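Local coordinates for protein superoxide dismutase [Fe] (Sulfolobus acidocaldarius, PDB 1B06) that converts toxic superoxide radicals into hydrogen peroxide and oxygen, using one iron ion per subunit, at residues 45-55 / 67-78. Residues are numbered along the deposited sequence; the frame is centred on the assembly and turned at random.
Sequences ANSLLDRLEKL and LQGILRGLTFNI
Gly73 O, beside the CD1 methyl of Leu48, is gripped twice from within its own helix: Asn77 N and Asn77 ND2 reach it from opposite faces of its carbonyl plane. The hydrogen bond from Asn77 ND2 to Gly73 O, 3.0 Å long, is bent to 135° at the hydrogen. This folded-back amide illustrates how a helix-helix interface can admit a polar residue yet remain apolar. Asn77 CB abuts the other helix, 3.6 Å from Ala45 N, while ND2 lies against Leu48 CD1. An alanine here would keep the CB contact but would probably leave Gly73 O with the backbone donor alone and open a gap beside the Leu48 methyl.

The absence of a side chain at Gly73 lets Leu48 CD1 settle 3.3 Å from Gly73 C, a tight knob-into-hole fit completed by Ile70, Leu74 and Asn77. In return, Leu74 enters the hole formed by Ala45, Leu48, Leu49 and Leu52, its CD2 lying 3.8 Å from Leu48 CB. Leu52 carries CG anti to the backbone N (chi1 -174°), which brings CD2 to 4.0 Å from Leu74 CD1. Further along, Ile70 fits among Leu48, Arg51, Leu52 and Leu55, and Leu55 CD1 meets Leu67 CD1 nearly crosswise at 3.8 Å. The Arg51 guanidinium passes obliquely by Ile70 CD1 to a salt bridge with Asp66 of a third subunit.

The segments run antiparallel at 150°, their axes 9.3 Å apart, within the alpha-hairpin domain whose two helices supply His33 and His84 to the iron. Hydrocarbon interlock thus joins the helices, while the Asn77 amide N-H turns back into its own helix and Arg51 reaches a neighbouring subunit.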
# COMPACT_ATOMS: atom_id res chain seq x y z
N ALA A 45 14.15 5.91 13.37
CA ALA A 45 13.06 6.68 13.93
C ALA A 45 13.58 7.96 14.58
O ALA A 45 13.06 9.05 14.34
CB ALA A 45 12.30 5.84 14.96
N ASN A 46 14.61 7.82 15.40
CA ASN A 46 15.18 8.97 16.11
C ASN A 46 15.78 10.01 15.17
O ASN A 46 15.66 11.21 15.42
CB ASN A 46 16.23 8.49 17.11
CG ASN A 46 15.61 7.77 18.30
OD1 ASN A 46 14.41 7.87 18.54
ND2 ASN A 46 16.43 7.04 19.04
N SER A 47 16.40 9.56 14.10
CA SER A 47 17.00 10.48 13.14
C SER A 47 15.91 11.27 12.41
O SER A 47 16.13 12.41 12.00
CB SER A 47 17.87 9.72 12.15
OG SER A 47 17.16 9.44 10.96
N LEU A 48 14.75 10.65 12.23
CA LEU A 48 13.65 11.33 11.55
C LEU A 48 12.94 12.26 12.52
O LEU A 48 12.37 13.27 12.11
CB LEU A 48 12.66 10.32 10.97
CG LEU A 48 13.08 9.67 9.66
CD1 LEU A 48 12.07 8.60 9.30
CD2 LEU A 48 13.18 10.71 8.55
N LEU A 49 12.97 11.92 13.80
CA LEU A 49 12.34 12.75 14.83
C LEU A 49 13.15 14.04 14.97
O LEU A 49 12.60 15.11 15.26
CB LEU A 49 12.30 12.01 16.16
CG LEU A 49 11.14 11.01 16.34
CD1 LEU A 49 11.24 10.36 17.72
CD2 LEU A 49 9.81 11.72 16.19
N ASP A 50 14.46 13.94 14.77
CA ASP A 50 15.33 15.11 14.84
C ASP A 50 14.89 16.11 13.77
O ASP A 50 14.74 17.30 14.04
CB ASP A 50 16.78 14.69 14.60
CG ASP A 50 17.38 13.94 15.76
OD1 ASP A 50 16.91 14.13 16.90
OD2 ASP A 50 18.32 13.15 15.54
N ARG A 51 14.69 15.61 12.55
CA ARG A 51 14.27 16.45 11.44
C ARG A 51 12.89 17.06 11.68
O ARG A 51 12.68 18.24 11.43
CB ARG A 51 14.25 15.65 10.13
CG ARG A 51 15.55 15.74 9.36
CD ARG A 51 15.50 14.89 8.10
NE ARG A 51 14.92 15.60 6.96
CZ ARG A 51 15.47 16.66 6.38
NH1 ARG A 51 16.62 17.15 6.82
NH2 ARG A 51 14.88 17.22 5.33
N LEU A 52 11.96 16.24 12.17
CA LEU A 52 10.61 16.73 12.44
C LEU A 52 10.66 17.83 13.50
O LEU A 52 9.95 18.84 13.41
CB LEU A 52 9.71 15.59 12.91
CG LEU A 52 8.22 15.93 13.10
CD1 LEU A 52 7.66 16.55 11.83
CD2 LEU A 52 7.44 14.66 13.46
N GLU A 53 11.51 17.64 14.50
CA GLU A 53 11.65 18.61 15.57
C GLU A 53 12.17 19.94 15.01
O GLU A 53 11.66 21.01 15.34
CB GLU A 53 12.63 18.08 16.62
CG GLU A 53 12.61 18.83 17.92
CD GLU A 53 13.59 18.25 18.92
OE1 GLU A 53 14.80 18.33 18.67
OE2 GLU A 53 13.13 17.71 19.95
N LYS A 54 13.18 19.85 14.15
CA LYS A 54 13.77 21.04 13.53
C LYS A 54 12.71 21.78 12.72
O LYS A 54 12.63 23.00 12.75
CB LYS A 54 14.91 20.64 12.60
CG LYS A 54 16.25 20.48 13.29
CD LYS A 54 17.36 20.35 12.26
CE LYS A 54 18.61 19.72 12.86
NZ LYS A 54 18.89 18.38 12.27
N LEU A 55 11.92 21.00 11.98
CA LEU A 55 10.86 21.52 11.14
C LEU A 55 9.85 22.29 11.99
O LEU A 55 9.44 23.39 11.63
CB LEU A 55 10.17 20.36 10.42
CG LEU A 55 8.94 20.56 9.54
CD1 LEU A 55 8.84 19.37 8.60
CD2 LEU A 55 7.68 20.65 10.38
N LEU A 67 7.86 16.61 3.59
CA LEU A 67 7.04 16.06 4.67
C LEU A 67 6.62 14.60 4.56
O LEU A 67 6.75 13.85 5.52
CB LEU A 67 5.79 16.93 4.87
CG LEU A 67 5.15 16.86 6.25
CD1 LEU A 67 6.23 16.95 7.34
CD2 LEU A 67 4.15 17.98 6.40
N GLN A 68 6.09 14.20 3.41
CA GLN A 68 5.65 12.82 3.23
C GLN A 68 6.81 11.85 3.44
O GLN A 68 6.61 10.73 3.90
CB GLN A 68 5.06 12.61 1.84
CG GLN A 68 3.56 12.89 1.77
CD GLN A 68 2.77 11.99 2.69
OE1 GLN A 68 2.72 10.78 2.48
NE2 GLN A 68 2.14 12.58 3.70
N GLY A 69 8.02 12.28 3.11
CA GLY A 69 9.18 11.43 3.29
C GLY A 69 9.46 11.22 4.77
O GLY A 69 9.87 10.14 5.19
N ILE A 70 9.22 12.26 5.56
CA ILE A 70 9.45 12.20 6.99
C ILE A 70 8.35 11.40 7.70
O ILE A 70 8.64 10.52 8.51
CB ILE A 70 9.50 13.63 7.60
CG1 ILE A 70 10.71 14.37 7.05
CG2 ILE A 70 9.55 13.56 9.12
CD1 ILE A 70 10.69 15.87 7.32
N LEU A 71 7.09 11.71 7.38
CA LEU A 71 5.96 11.03 7.99
C LEU A 71 5.89 9.54 7.66
O LEU A 71 5.68 8.72 8.55
CB LEU A 71 4.65 11.71 7.58
CG LEU A 71 4.42 13.09 8.19
CD1 LEU A 71 3.12 13.65 7.65
CD2 LEU A 71 4.39 13.00 9.71
N ARG A 72 6.04 9.19 6.39
CA ARG A 72 5.98 7.78 6.03
C ARG A 72 7.21 7.03 6.56
O ARG A 72 7.14 5.84 6.87
CB ARG A 72 5.88 7.62 4.51
CG ARG A 72 5.25 6.30 4.10
CD ARG A 72 4.64 6.32 2.70
NE ARG A 72 4.05 5.02 2.36
CZ ARG A 72 4.70 4.04 1.74
NH1 ARG A 72 5.97 4.18 1.39
NH2 ARG A 72 4.07 2.90 1.47
N GLY A 73 8.33 7.73 6.68
CA GLY A 73 9.54 7.11 7.19
C GLY A 73 9.34 6.79 8.66
O GLY A 73 9.91 5.84 9.18
N LEU A 74 8.50 7.58 9.32
CA LEU A 74 8.23 7.37 10.73
C LEU A 74 7.33 6.16 11.01
O LEU A 74 7.58 5.44 11.98
CB LEU A 74 7.63 8.64 11.34
CG LEU A 74 8.68 9.72 11.64
CD1 LEU A 74 7.99 11.05 11.89
CD2 LEU A 74 9.52 9.32 12.84
N THR A 75 6.29 5.92 10.19
CA THR A 75 5.43 4.75 10.43
C THR A 75 6.25 3.50 10.21
O THR A 75 6.08 2.51 10.91
CB THR A 75 4.23 4.58 9.47
OG1 THR A 75 4.33 5.46 8.36
CG2 THR A 75 2.96 4.77 10.21
N PHE A 76 7.11 3.56 9.20
CA PHE A 76 7.96 2.44 8.87
C PHE A 76 8.85 2.08 10.06
O PHE A 76 8.80 0.97 10.59
CB PHE A 76 8.83 2.78 7.66
CG PHE A 76 9.83 1.71 7.32
CD1 PHE A 76 9.40 0.45 6.93
CD2 PHE A 76 11.19 1.94 7.46
CE1 PHE A 76 10.31 -0.58 6.67
CE2 PHE A 76 12.12 0.92 7.21
CZ PHE A 76 11.68 -0.34 6.82
N ASN A 77 9.65 3.05 10.50
CA ASN A 77 10.57 2.84 11.61
C ASN A 77 9.94 2.67 12.99
O ASN A 77 10.35 1.78 13.74
CB ASN A 77 11.59 3.97 11.65
CG ASN A 77 12.64 3.83 10.57
OD1 ASN A 77 13.40 2.87 10.56
ND2 ASN A 77 12.67 4.78 9.64
N ILE A 78 8.97 3.50 13.35
CA ILE A 78 8.35 3.39 14.66
C ILE A 78 7.64 2.05 14.83
O ILE A 78 7.71 1.42 15.88
CB ILE A 78 7.36 4.54 14.93
CG1 ILE A 78 8.11 5.88 14.87
CG2 ILE A 78 6.71 4.37 16.30
CD1 ILE A 78 7.26 7.09 15.23